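Local coordinates for acyl-CoA N-acyltransferases (NAT) superfamily protein (Arabidopsis thaliana, PDB 6TH0), which probably transfers the acetyl group of acetyl-CoA to the N-terminal methionine of transmembrane proteins and to lysine side chains, as an NAA60-type GNAT acetyltransferase, at residues S80-Y85 with L173-I178; V132-I137 with M150-V155; S33-N38 with I97-V102. All blocks are in the same frame, centred on the assembly; numbering follows the deposited sequence.

In the fold
The three contacts are spread across one mixed beta sheet of the GNAT domain. Contacts 1 and 2 are neighbours, their centres about 10 Å apart: strand 167-177 lies between strands 129-137 and 153-164, and contact 2 is nested within the loop that contact 1 closes. Contact 3 lies on the other side of the chain's centre, about 18 Å from contact 2 and 23 Å from contact 1 between centres, yet strands 93-102 and 129-137 run side by side, joined by Ile97 N and Tyr133 O at 2.9 Å. Segments 132-137 and 97-102 hydrogen-bond acetyl-CoA through backbone atoms, whereas the side chain of Val175 in contact 1 is about 13 Å from it between nearest atoms.

Contact 1 (S80-Y85 with L173-I178); sequences SDLIRY and LFVYFI
Phe177, at the end of strand 167-177, meets Ile83 and Leu82 of the loop that joins strands 63-73 and 93-102. The tight part is the pairing with Ile83, whose CG1 comes to 3.5 Å from Phe177 CE1, while its CD1 touches the same ring carbon at 3.8 Å. Ile83 carries CG1 anti to its carbonyl carbon (chi1 -65°), which sends this longer branch to the phenylalanine; the other branch, CG2, lies over the centre of the Tyr85 ring, 3.8 Å above its plane. A beta-branched residue suits this place because it serves two aromatic rings at once. On the Leu82 side the fit is looser: Leu82 CB stands 4.2 Å from Phe177 CZ, and Leu82 CD1 only grazes Val175 CG1 at 4.4 Å. Val175 is buried, but Leu82, Ile83 and Phe177 all keep some exposure, and Asp81 and Arg84 beside them are exposed. Polar side chains of the loop pair away from the Phe177 ring: Ser80 OG and Tyr85 OH form a hydrogen bond of 2.5 Å, and Asp81 a salt bridge with Arg156. The arrangement belongs to the GNAT sheet: a long connecting loop, with a 3-10 turn at residues 80-82, lays Leu82 and Ile83 on one face of strand 167-177.

Contact 2 (V132-I137 with M150-V155); sequences VYLHVI and MSFRCV. With ACO (acetyl coenzyme *a), chain C.
This is a buried, apolar contact inside the GNAT domain: Phe152, just after helix 141-149, packs on Val132 and Leu134 of strand 129-137. The CE2 corner of the phenylalanine ring does the touching. Val132 CG1 approaches at the ring edge, near its plane, 3.8 Å from Phe152 CE2, and Leu134 CD2 comes obliquely to 3.6 Å from the same carbon. Leu134 holds CG between its backbone N and carbonyl carbon (chi1 68°), and from there its CD2 end bends to the ring, the two side chains crossing at about a right angle. A large flat residue suits the place, since it can span two strand residues that lie on the same face. With the Phe152 ring cut back to an alanine, a gap would probably open beside Val132 and Leu134, and the Tyr147 ring lose its edge-to-face partner. Ser151, at positive phi, is the C' residue of a Schellman motif that ends the helix and directs the chain to Phe152. Farther along the strand, Ile137 N donates to the acetyl carbonyl O of acetyl-CoA at 3.0 Å, a nearly straight bond (162°), while Val136 CG1 lies 3.5 Å from that oxygen. Around the contact, helix 111-123 brings Ile116 to Phe152 and Val119 to Val132, helix 141-149 lays Tyr147 on Leu134, and strand 167-177 is hydrogen-bonded to strand 129-137, antiparallel, through backbone pairs Tyr176-Val132 and Phe174-Leu134.

Contact 3 (S33-N38 with I97-V102); sequences SEFFQN and ILTLGV. With ACO (acetyl coenzyme *a), chain C.
Phe35 of helix 33-41 reaches across to Leu98 on strand 93-102, where Leu98 CD1 lies at the ring edge, near its plane, 3.8 Å from Phe35 CE1. The ring gets there with CG anti to the backbone N (chi1 168°), extending away from the helix, and the two side chains lie alongside one another, pointing opposite ways. Thr99 adds a weaker touch, its CG2 coming obliquely to 4.4 Å from Phe35 CZ. Threonine suits this place by offering a methyl to the ring and a hydroxyl to polar partners, for Thr99 OG1 is hydrogen-bonded to Thr68 and His23. A classic beta bulge sets both Leu98 and Thr99 opposite the single residue Thr68 of strand 63-73. Within the helix, Phe35 CD2 stands 3.7 Å above the Phe36 ring, over its centre, while Tyr31 stacks on the Phe35 ring. Beyond the bulge, while still paired with strand 63-73, the strand turns backbone groups to the cofactor. Leu100 O accepts from N4P of acetyl-CoA at 2.9 Å in an almost straight bond (171°), and Val102 N donates to O9P, also at 2.9 Å (165°). The pantetheine arm is thus held much like an added strand, as in other GNAT enzymes. The chemistry therefore divides along the strand: undirected apolar contacts fasten the helix to it near the bulge, while directional backbone bonds, which depend little on side-chain identity, hold the cofactor.

Contact 1 (S80-Y85 with L173-I178)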
loop_
_atom_site.group_PDB
_atom_site.type_symbol
_atom_site.label_atom_id
_atom_site.label_comp_id
_atom_site.label_asym_id
_atom_site.label_seq_id
_atom_site.Cartn_x
_atom_site.Cartn_y
_atom_site.Cartn_z
ATOM N N SER A 80 2.936 -3.992 17.440
ATOM C CA SER A 80 2.726 -5.155 18.286
ATOM C C SER A 80 2.166 -4.744 19.640
ATOM O O SER A 80 1.450 -5.521 20.280
ATOM C CB SER A 80 4.032 -5.930 18.452
ATOM O OG SER A 80 3.803 -7.142 19.134
ATOM N N ASP A 81 2.495 -3.532 20.098
ATOM C CA ASP A 81 1.987 -3.052 21.377
ATOM C C ASP A 81 0.480 -2.842 21.350
ATOM O O ASP A 81 -0.139 -2.732 22.414
ATOM C CB ASP A 81 2.661 -1.740 21.776
ATOM C CG ASP A 81 2.408 -0.621 20.771
ATOM O OD1 ASP A 81 2.659 -0.809 19.566
ATOM O OD2 ASP A 81 1.922 0.452 21.193
ATOM N N LEU A 82 -0.123 -2.777 20.167
ATOM C CA LEU A 82 -1.545 -2.479 20.064
ATOM C C LEU A 82 -2.408 -3.730 20.001
ATOM O O LEU A 82 -3.639 -3.617 20.046
ATOM C CB LEU A 82 -1.807 -1.641 18.809
ATOM C CG LEU A 82 -1.076 -0.313 18.630
ATOM C CD1 LEU A 82 -1.473 0.268 17.295
ATOM C CD2 LEU A 82 -1.402 0.650 19.767
ATOM N N ILE A 83 -1.790 -4.915 19.925
ATOM C CA ILE A 83 -2.479 -6.170 19.638
ATOM C C ILE A 83 -2.689 -6.986 20.907
ATOM O O ILE A 83 -1.792 -7.079 21.755
ATOM C CB ILE A 83 -1.679 -6.988 18.604
ATOM C CG1 ILE A 83 -1.648 -6.239 17.275
ATOM C CG2 ILE A 83 -2.236 -8.398 18.449
ATOM C CD1 ILE A 83 -0.788 -6.892 16.182
ATOM N N ARG A 84 -3.888 -7.531 21.066
ATOM C CA ARG A 84 -4.161 -8.477 22.141
ATOM C C ARG A 84 -3.823 -9.847 21.579
ATOM O O ARG A 84 -4.482 -10.307 20.642
ATOM C CB ARG A 84 -5.613 -8.405 22.607
ATOM C CG ARG A 84 -5.924 -7.224 23.526
ATOM C CD ARG A 84 -7.105 -7.522 24.442
ATOM N NE ARG A 84 -8.357 -7.671 23.710
ATOM C CZ ARG A 84 -8.856 -8.835 23.307
ATOM N NH1 ARG A 84 -8.205 -9.959 23.560
ATOM N NH2 ARG A 84 -10.004 -8.875 22.646
ATOM N N TYR A 85 -2.798 -10.485 22.139
ATOM C CA TYR A 85 -2.330 -11.771 21.654
ATOM C C TYR A 85 -3.049 -12.911 22.356
ATOM O O TYR A 85 -2.997 -13.017 23.581
ATOM C CB TYR A 85 -0.823 -11.910 21.863
ATOM C CG TYR A 85 -0.026 -11.083 20.900
ATOM C CD1 TYR A 85 0.172 -11.517 19.602
ATOM C CD2 TYR A 85 0.519 -9.866 21.283
ATOM C CE1 TYR A 85 0.886 -10.771 18.720
ATOM C CE2 TYR A 85 1.243 -9.117 20.409
ATOM C CZ TYR A 85 1.419 -9.572 19.126
ATOM O OH TYR A 85 2.141 -8.847 18.235
ATOM N N LEU A 173 0.921 6.950 11.610
ATOM C CA LEU A 173 0.657 5.514 11.568
ATOM C C LEU A 173 -0.848 5.275 11.454
ATOM O O LEU A 173 -1.618 5.829 12.236
ATOM C CB LEU A 173 1.179 4.854 12.840
ATOM C CG LEU A 173 0.688 3.421 13.101
ATOM C CD1 LEU A 173 1.286 2.482 12.064
ATOM C CD2 LEU A 173 1.001 2.952 14.530
ATOM N N PHE A 174 -1.275 4.487 10.458
ATOM C CA PHE A 174 -2.687 4.136 10.287
ATOM C C PHE A 174 -2.823 2.629 10.374
ATOM O O PHE A 174 -1.996 1.910 9.834
ATOM C CB PHE A 174 -3.278 4.594 8.940
ATOM C CG PHE A 174 -3.788 6.004 8.924
ATOM C CD1 PHE A 174 -5.122 6.272 9.174
ATOM C CD2 PHE A 174 -2.939 7.059 8.602
ATOM C CE1 PHE A 174 -5.603 7.592 9.135
ATOM C CE2 PHE A 174 -3.404 8.352 8.560
ATOM C CZ PHE A 174 -4.731 8.620 8.819
ATOM N N VAL A 175 -3.856 2.141 11.075
ATOM C CA VAL A 175 -4.057 0.704 11.239
ATOM C C VAL A 175 -5.510 0.356 10.956
ATOM O O VAL A 175 -6.420 1.148 11.229
ATOM C CB VAL A 175 -3.649 0.200 12.644
ATOM C CG1 VAL A 175 -2.211 0.565 12.947
ATOM C CG2 VAL A 175 -4.588 0.751 13.706
ATOM N N TYR A 176 -5.722 -0.790 10.312
ATOM C CA TYR A 176 -7.040 -1.409 10.209
ATOM C C TYR A 176 -6.938 -2.836 10.739
ATOM O O TYR A 176 -6.400 -3.718 10.058
ATOM C CB TYR A 176 -7.556 -1.419 8.772
ATOM C CG TYR A 176 -8.960 -1.965 8.652
ATOM C CD1 TYR A 176 -10.061 -1.163 8.922
ATOM C CD2 TYR A 176 -9.184 -3.272 8.276
ATOM C CE1 TYR A 176 -11.350 -1.658 8.820
ATOM C CE2 TYR A 176 -10.469 -3.777 8.170
ATOM C CZ TYR A 176 -11.544 -2.968 8.441
ATOM O OH TYR A 176 -12.819 -3.476 8.338
ATOM N N PHE A 177 -7.507 -3.082 11.916
ATOM C CA PHE A 177 -7.498 -4.424 12.495
ATOM C C PHE A 177 -8.759 -5.171 12.084
ATOM O O PHE A 177 -9.864 -4.624 12.143
ATOM C CB PHE A 177 -7.371 -4.387 14.018
ATOM C CG PHE A 177 -5.994 -4.041 14.506
ATOM C CD1 PHE A 177 -4.987 -5.010 14.497
ATOM C CD2 PHE A 177 -5.706 -2.791 15.024
ATOM C CE1 PHE A 177 -3.703 -4.721 14.942
ATOM C CE2 PHE A 177 -4.411 -2.485 15.467
ATOM C CZ PHE A 177 -3.406 -3.462 15.426
ATOM N N ILE A 178 -8.588 -6.439 11.706
ATOM C CA ILE A 178 -9.722 -7.250 11.279
ATOM C C ILE A 178 -10.667 -7.497 12.440
ATOM O O ILE A 178 -11.890 -7.548 12.261
ATOM C CB ILE A 178 -9.242 -8.582 10.675
ATOM C CG1 ILE A 178 -8.410 -8.355 9.415
ATOM C CG2 ILE A 178 -10.433 -9.486 10.393
ATOM C CD1 ILE A 178 -9.066 -7.451 8.378
#

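Contact 2 (V132-I137 with M150-V155)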
loop_
_atom_site.group_PDB
_atom_site.type_symbol
_atom_site.label_atom_id
_atom_site.label_comp_id
_atom_site.label_asym_id
_atom_site.label_seq_id
_atom_site.Cartn_x
_atom_site.Cartn_y
_atom_site.Cartn_z
ATOM N N VAL A 132 -4.142 -4.566 8.504
ATOM C CA VAL A 132 -3.335 -3.770 7.585
ATOM C C VAL A 132 -2.857 -2.527 8.319
ATOM O O VAL A 132 -3.612 -1.937 9.098
ATOM C CB VAL A 132 -4.156 -3.369 6.336
ATOM C CG1 VAL A 132 -3.300 -2.590 5.316
ATOM C CG2 VAL A 132 -4.826 -4.602 5.711
ATOM N N TYR A 133 -1.603 -2.133 8.094
ATOM C CA TYR A 133 -1.107 -0.861 8.611
ATOM C C TYR A 133 -0.171 -0.227 7.589
ATOM O O TYR A 133 0.215 -0.842 6.591
ATOM C CB TYR A 133 -0.435 -0.998 9.995
ATOM C CG TYR A 133 0.958 -1.614 10.076
ATOM C CD1 TYR A 133 1.173 -2.973 9.825
ATOM C CD2 TYR A 133 2.053 -0.843 10.469
ATOM C CE1 TYR A 133 2.460 -3.527 9.916
ATOM C CE2 TYR A 133 3.328 -1.387 10.573
ATOM C CZ TYR A 133 3.532 -2.730 10.302
ATOM O OH TYR A 133 4.818 -3.267 10.415
ATOM N N LEU A 134 0.123 1.046 7.807
ATOM C CA LEU A 134 0.941 1.822 6.891
ATOM C C LEU A 134 1.276 3.146 7.559
ATOM O O LEU A 134 0.745 3.484 8.622
ATOM C CB LEU A 134 0.210 2.049 5.565
ATOM C CG LEU A 134 -1.008 2.969 5.734
ATOM C CD1 LEU A 134 -1.217 3.715 4.450
ATOM C CD2 LEU A 134 -2.294 2.225 6.144
ATOM N N HIS A 135 2.137 3.906 6.901
ATOM C CA HIS A 135 2.476 5.252 7.314
ATOM C C HIS A 135 2.129 6.205 6.184
ATOM O O HIS A 135 2.356 5.900 5.011
ATOM C CB HIS A 135 3.960 5.376 7.686
ATOM C CG HIS A 135 4.351 4.571 8.884
ATOM N ND1 HIS A 135 4.770 3.261 8.802
ATOM C CD2 HIS A 135 4.405 4.904 10.194
ATOM C CE1 HIS A 135 5.061 2.819 10.014
ATOM N NE2 HIS A 135 4.847 3.797 10.877
ATOM N N VAL A 136 1.549 7.341 6.551
ATOM C CA VAL A 136 1.176 8.390 5.619
ATOM C C VAL A 136 2.003 9.624 5.942
ATOM O O VAL A 136 2.167 9.983 7.115
ATOM C CB VAL A 136 -0.336 8.693 5.733
ATOM C CG1 VAL A 136 -0.748 9.788 4.784
ATOM C CG2 VAL A 136 -1.152 7.416 5.517
ATOM N N ILE A 137 2.516 10.291 4.907
ATOM C CA ILE A 137 3.180 11.559 5.151
ATOM C C ILE A 137 2.174 12.488 5.812
ATOM O O ILE A 137 1.035 12.609 5.349
ATOM C CB ILE A 137 3.693 12.151 3.833
ATOM C CG1 ILE A 137 4.819 11.284 3.271
ATOM C CG2 ILE A 137 4.130 13.584 4.044
ATOM C CD1 ILE A 137 5.268 11.713 1.872
ATOM N N MET A 150 -11.750 4.710 4.518
ATOM C CA MET A 150 -11.656 3.256 4.541
ATOM C C MET A 150 -11.739 2.670 5.942
ATOM O O MET A 150 -11.504 1.469 6.101
ATOM C CB MET A 150 -10.356 2.809 3.866
ATOM C CG MET A 150 -10.286 3.109 2.375
ATOM S SD MET A 150 -11.722 2.411 1.546
ATOM C CE MET A 150 -11.456 0.659 1.799
ATOM N N SER A 151 -12.005 3.488 6.957
ATOM C CA SER A 151 -12.122 3.067 8.347
ATOM C C SER A 151 -10.789 2.766 9.016
ATOM O O SER A 151 -10.791 2.113 10.071
ATOM C CB SER A 151 -13.029 1.835 8.499
ATOM O OG SER A 151 -14.381 2.140 8.205
ATOM N N PHE A 152 -9.649 3.200 8.464
ATOM C CA PHE A 152 -8.384 3.035 9.177
ATOM C C PHE A 152 -8.331 4.004 10.345
ATOM O O PHE A 152 -8.830 5.131 10.256
ATOM C CB PHE A 152 -7.170 3.269 8.259
ATOM C CG PHE A 152 -6.864 2.136 7.323
ATOM C CD1 PHE A 152 -7.770 1.766 6.344
ATOM C CD2 PHE A 152 -5.643 1.450 7.384
ATOM C CE1 PHE A 152 -7.474 0.748 5.463
ATOM C CE2 PHE A 152 -5.352 0.438 6.510
ATOM C CZ PHE A 152 -6.266 0.069 5.549
ATOM N N ARG A 153 -7.729 3.564 11.452
ATOM C CA ARG A 153 -7.582 4.411 12.632
ATOM C C ARG A 153 -6.223 5.102 12.565
ATOM O O ARG A 153 -5.204 4.448 12.329
ATOM C CB ARG A 153 -7.680 3.580 13.912
ATOM C CG ARG A 153 -9.052 3.505 14.495
ATOM C CD ARG A 153 -9.980 2.750 13.579
ATOM N NE ARG A 153 -11.245 2.487 14.263
ATOM C CZ ARG A 153 -12.265 1.821 13.731
ATOM N NH1 ARG A 153 -12.181 1.353 12.491
ATOM N NH2 ARG A 153 -13.367 1.624 14.446
ATOM N N CYS A 154 -6.208 6.415 12.801
ATOM C CA CYS A 154 -4.970 7.187 12.896
ATOM C C CYS A 154 -4.444 7.055 14.320
ATOM O O CYS A 154 -5.116 7.472 15.276
ATOM C CB CYS A 154 -5.215 8.654 12.538
ATOM S SG CYS A 154 -3.632 9.549 12.396
ATOM N N VAL A 155 -3.307 6.373 14.480
ATOM C CA VAL A 155 -2.830 5.997 15.805
ATOM C C VAL A 155 -1.952 7.066 16.451
ATOM O O VAL A 155 -2.221 7.500 17.576
ATOM C CB VAL A 155 -2.068 4.660 15.733
ATOM C CG1 VAL A 155 -1.516 4.285 17.104
ATOM C CG2 VAL A 155 -2.959 3.582 15.163
HETATM N N1A ACO C . -16.934 11.580 -8.081
HETATM C C2A ACO C . -16.287 12.609 -7.436
HETATM N N3A ACO C . -15.336 12.596 -6.486
HETATM C C4A ACO C . -14.979 11.300 -6.133
HETATM C C5A ACO C . -15.559 10.128 -6.714
HETATM C C6A ACO C . -16.548 10.322 -7.698
HETATM N N6A ACO C . -17.140 9.238 -8.292
HETATM N N7A ACO C . -15.005 8.964 -6.167
HETATM C C8A ACO C . -14.107 9.424 -5.273
HETATM N N9A ACO C . -14.056 10.816 -5.212
HETATM C C1B ACO C . -13.212 11.648 -4.351
HETATM C C2B ACO C . -13.011 11.061 -2.879
HETATM O O2B ACO C . -14.087 11.381 -2.101
HETATM C C3B ACO C . -11.752 12.000 -2.571
HETATM O O3B ACO C . -12.276 13.225 -2.405
HETATM P P3B ACO C . -11.329 14.256 -1.211
HETATM O O7A ACO C . -10.152 14.496 -2.120
HETATM O O8A ACO C . -12.250 15.435 -0.947
HETATM O O9A ACO C . -11.104 13.245 -0.112
HETATM C C4B ACO C . -10.923 11.885 -3.896
HETATM O O4B ACO C . -11.902 11.756 -4.979
HETATM C C5B ACO C . -9.924 10.714 -3.851
HETATM O O5B ACO C . -10.554 9.513 -3.531
HETATM P P1A ACO C . -10.039 8.351 -4.583
HETATM O O1A ACO C . -10.434 8.723 -5.964
HETATM O O2A ACO C . -10.418 7.023 -3.991
HETATM O O3A ACO C . -8.346 8.295 -4.615
HETATM P P2A ACO C . -7.664 8.642 -6.007
HETATM O O4A ACO C . -7.769 7.532 -6.987
HETATM O O5A ACO C . -7.864 10.065 -6.459
HETATM O O6A ACO C . -5.969 8.590 -5.632
HETATM C CBP ACO C . -4.150 9.108 -4.144
HETATM C CCP ACO C . -5.726 9.045 -4.345
HETATM C CDP ACO C . -3.640 7.686 -4.150
HETATM C CEP ACO C . -3.809 9.797 -2.821
HETATM C CAP ACO C . -3.619 9.914 -5.360
HETATM O OAP ACO C . -3.934 11.298 -5.233
HETATM C C9P ACO C . -2.109 9.830 -5.564
HETATM O O9P ACO C . -1.638 9.013 -6.324
HETATM N N8P ACO C . -1.305 10.752 -4.927
HETATM C C7P ACO C . 0.188 10.737 -5.084
HETATM C C6P ACO C . 0.775 9.500 -4.471
HETATM C C5P ACO C . 0.498 9.565 -3.010
HETATM O O5P ACO C . 0.504 10.587 -2.342
HETATM N N4P ACO C . 0.210 8.363 -2.395
HETATM C C3P ACO C . -0.081 8.445 -0.965
HETATM C C2P ACO C . 0.325 7.178 -0.301
HETATM S S1P ACO C . -0.040 7.353 1.513
HETATM C C ACO C . 1.543 8.052 1.975
HETATM O O ACO C . 1.685 9.214 2.269
HETATM C CH3 ACO C . 2.683 7.173 1.930
#

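Contact 3 (S33-N38 with I97-V102)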
loop_
_atom_site.group_PDB
_atom_site.type_symbol
_atom_site.label_atom_id
_atom_site.label_comp_id
_atom_site.label_asym_id
_atom_site.label_seq_id
_atom_site.Cartn_x
_atom_site.Cartn_y
_atom_site.Cartn_z
ATOM N N SER A 33 16.243 0.229 -7.225
ATOM C CA SER A 33 15.782 -0.637 -8.302
ATOM C C SER A 33 15.467 -2.038 -7.780
ATOM O O SER A 33 14.525 -2.687 -8.248
ATOM C CB SER A 33 16.837 -0.692 -9.404
ATOM O OG SER A 33 18.085 -1.100 -8.871
ATOM N N GLU A 34 16.238 -2.516 -6.801
ATOM C CA GLU A 34 15.966 -3.830 -6.226
ATOM C C GLU A 34 14.545 -3.916 -5.689
ATOM O O GLU A 34 13.904 -4.970 -5.772
ATOM C CB GLU A 34 16.966 -4.148 -5.114
ATOM C CG GLU A 34 18.342 -4.569 -5.579
ATOM C CD GLU A 34 18.312 -5.852 -6.394
ATOM O OE1 GLU A 34 17.204 -6.346 -6.694
ATOM O OE2 GLU A 34 19.397 -6.382 -6.717
ATOM N N PHE A 35 14.030 -2.823 -5.130
ATOM C CA PHE A 35 12.677 -2.879 -4.597
ATOM C C PHE A 35 11.678 -3.247 -5.686
ATOM O O PHE A 35 10.757 -4.036 -5.461
ATOM C CB PHE A 35 12.309 -1.547 -3.949
ATOM C CG PHE A 35 10.856 -1.424 -3.624
ATOM C CD1 PHE A 35 10.337 -2.082 -2.516
ATOM C CD2 PHE A 35 10.018 -0.627 -4.388
ATOM C CE1 PHE A 35 8.998 -1.974 -2.185
ATOM C CE2 PHE A 35 8.663 -0.495 -4.066
ATOM C CZ PHE A 35 8.153 -1.182 -2.954
ATOM N N PHE A 36 11.831 -2.674 -6.875
ATOM C CA PHE A 36 10.849 -2.945 -7.914
ATOM C C PHE A 36 10.982 -4.351 -8.471
ATOM O O PHE A 36 9.979 -4.918 -8.923
ATOM C CB PHE A 36 10.939 -1.866 -8.984
ATOM C CG PHE A 36 10.589 -0.519 -8.444
ATOM C CD1 PHE A 36 9.264 -0.181 -8.214
ATOM C CD2 PHE A 36 11.581 0.386 -8.110
ATOM C CE1 PHE A 36 8.929 1.038 -7.677
ATOM C CE2 PHE A 36 11.249 1.624 -7.584
ATOM C CZ PHE A 36 9.917 1.946 -7.362
ATOM N N GLN A 37 12.194 -4.921 -8.468
ATOM C CA GLN A 37 12.343 -6.330 -8.800
ATOM C C GLN A 37 11.600 -7.191 -7.787
ATOM O O GLN A 37 10.957 -8.184 -8.146
ATOM C CB GLN A 37 13.825 -6.729 -8.838
ATOM C CG GLN A 37 14.617 -6.273 -10.056
ATOM C CD GLN A 37 14.141 -6.915 -11.350
ATOM O OE1 GLN A 37 13.629 -8.034 -11.354
ATOM N NE2 GLN A 37 14.340 -6.217 -12.462
ATOM N N ASN A 38 11.743 -6.862 -6.504
ATOM C CA ASN A 38 11.014 -7.577 -5.462
ATOM C C ASN A 38 9.511 -7.516 -5.711
ATOM O O ASN A 38 8.817 -8.535 -5.642
ATOM C CB ASN A 38 11.379 -6.976 -4.105
ATOM C CG ASN A 38 10.750 -7.706 -2.918
ATOM O OD1 ASN A 38 10.033 -8.715 -3.052
ATOM N ND2 ASN A 38 11.088 -7.224 -1.726
ATOM N N ILE A 97 1.102 -1.698 3.933
ATOM C CA ILE A 97 1.084 -1.036 2.631
ATOM C C ILE A 97 2.320 -0.165 2.515
ATOM O O ILE A 97 2.605 0.661 3.400
ATOM C CB ILE A 97 -0.196 -0.208 2.445
ATOM C CG1 ILE A 97 -1.408 -1.125 2.270
ATOM C CG2 ILE A 97 -0.022 0.757 1.230
ATOM C CD1 ILE A 97 -2.732 -0.415 2.436
ATOM N N LEU A 98 3.077 -0.374 1.439
ATOM C CA LEU A 98 4.307 0.346 1.153
ATOM C C LEU A 98 4.019 1.568 0.278
ATOM O O LEU A 98 4.342 2.699 0.649
ATOM C CB LEU A 98 5.289 -0.560 0.425
ATOM C CG LEU A 98 5.798 -1.788 1.213
ATOM C CD1 LEU A 98 6.256 -2.853 0.251
ATOM C CD2 LEU A 98 6.967 -1.337 2.058
ATOM N N THR A 99 3.426 1.344 -0.888
ATOM C CA THR A 99 3.174 2.448 -1.809
ATOM C C THR A 99 1.768 2.343 -2.381
ATOM O O THR A 99 1.157 1.275 -2.424
ATOM C CB THR A 99 4.192 2.479 -2.951
ATOM O OG1 THR A 99 3.959 1.384 -3.847
ATOM C CG2 THR A 99 5.626 2.427 -2.428
ATOM N N LEU A 100 1.257 3.493 -2.823
ATOM C CA LEU A 100 -0.072 3.585 -3.406
ATOM C C LEU A 100 -0.056 4.821 -4.288
ATOM O O LEU A 100 0.475 5.840 -3.856
ATOM C CB LEU A 100 -1.146 3.713 -2.322
ATOM C CG LEU A 100 -2.534 4.155 -2.748
ATOM C CD1 LEU A 100 -3.252 3.009 -3.442
ATOM C CD2 LEU A 100 -3.328 4.638 -1.542
ATOM N N GLY A 101 -0.576 4.717 -5.509
ATOM C CA GLY A 101 -0.627 5.869 -6.397
ATOM C C GLY A 101 -1.597 5.642 -7.529
ATOM O O GLY A 101 -1.813 4.507 -7.962
ATOM N N VAL A 102 -2.166 6.737 -8.035
ATOM C CA VAL A 102 -3.035 6.736 -9.205
ATOM C C VAL A 102 -2.549 7.861 -10.120
ATOM O O VAL A 102 -2.183 8.935 -9.635
ATOM C CB VAL A 102 -4.519 6.921 -8.810
ATOM C CG1 VAL A 102 -5.406 6.987 -10.030
ATOM C CG2 VAL A 102 -4.999 5.786 -7.847
HETATM N N1A ACO C . -16.934 11.580 -8.081
HETATM C C2A ACO C . -16.287 12.609 -7.436
HETATM N N3A ACO C . -15.336 12.596 -6.486
HETATM C C4A ACO C . -14.979 11.300 -6.133
HETATM C C5A ACO C . -15.559 10.128 -6.714
HETATM C C6A ACO C . -16.548 10.322 -7.698
HETATM N N6A ACO C . -17.140 9.238 -8.292
HETATM N N7A ACO C . -15.005 8.964 -6.167
HETATM C C8A ACO C . -14.107 9.424 -5.273
HETATM N N9A ACO C . -14.056 10.816 -5.212
HETATM C C1B ACO C . -13.212 11.648 -4.351
HETATM C C2B ACO C . -13.011 11.061 -2.879
HETATM O O2B ACO C . -14.087 11.381 -2.101
HETATM C C3B ACO C . -11.752 12.000 -2.571
HETATM O O3B ACO C . -12.276 13.225 -2.405
HETATM P P3B ACO C . -11.329 14.256 -1.211
HETATM O O7A ACO C . -10.152 14.496 -2.120
HETATM O O8A ACO C . -12.250 15.435 -0.947
HETATM O O9A ACO C . -11.104 13.245 -0.112
HETATM C C4B ACO C . -10.923 11.885 -3.896
HETATM O O4B ACO C . -11.902 11.756 -4.979
HETATM C C5B ACO C . -9.924 10.714 -3.851
HETATM O O5B ACO C . -10.554 9.513 -3.531
HETATM P P1A ACO C . -10.039 8.351 -4.583
HETATM O O1A ACO C . -10.434 8.723 -5.964
HETATM O O2A ACO C . -10.418 7.023 -3.991
HETATM O O3A ACO C . -8.346 8.295 -4.615
HETATM P P2A ACO C . -7.664 8.642 -6.007
HETATM O O4A ACO C . -7.769 7.532 -6.987
HETATM O O5A ACO C . -7.864 10.065 -6.459
HETATM O O6A ACO C . -5.969 8.590 -5.632
HETATM C CBP ACO C . -4.150 9.108 -4.144
HETATM C CCP ACO C . -5.726 9.045 -4.345
HETATM C CDP ACO C . -3.640 7.686 -4.150
HETATM C CEP ACO C . -3.809 9.797 -2.821
HETATM C CAP ACO C . -3.619 9.914 -5.360
HETATM O OAP ACO C . -3.934 11.298 -5.233
HETATM C C9P ACO C . -2.109 9.830 -5.564
HETATM O O9P ACO C . -1.638 9.013 -6.324
HETATM N N8P ACO C . -1.305 10.752 -4.927
HETATM C C7P ACO C . 0.188 10.737 -5.084
HETATM C C6P ACO C . 0.775 9.500 -4.471
HETATM C C5P ACO C . 0.498 9.565 -3.010
HETATM O O5P ACO C . 0.504 10.587 -2.342
HETATM N N4P ACO C . 0.210 8.363 -2.395
HETATM C C3P ACO C . -0.081 8.445 -0.965
HETATM C C2P ACO C . 0.325 7.178 -0.301
HETATM S S1P ACO C . -0.040 7.353 1.513
HETATM C C ACO C . 1.543 8.052 1.975
HETATM O O ACO C . 1.685 9.214 2.269
HETATM C CH3 ACO C . 2.683 7.173 1.930
#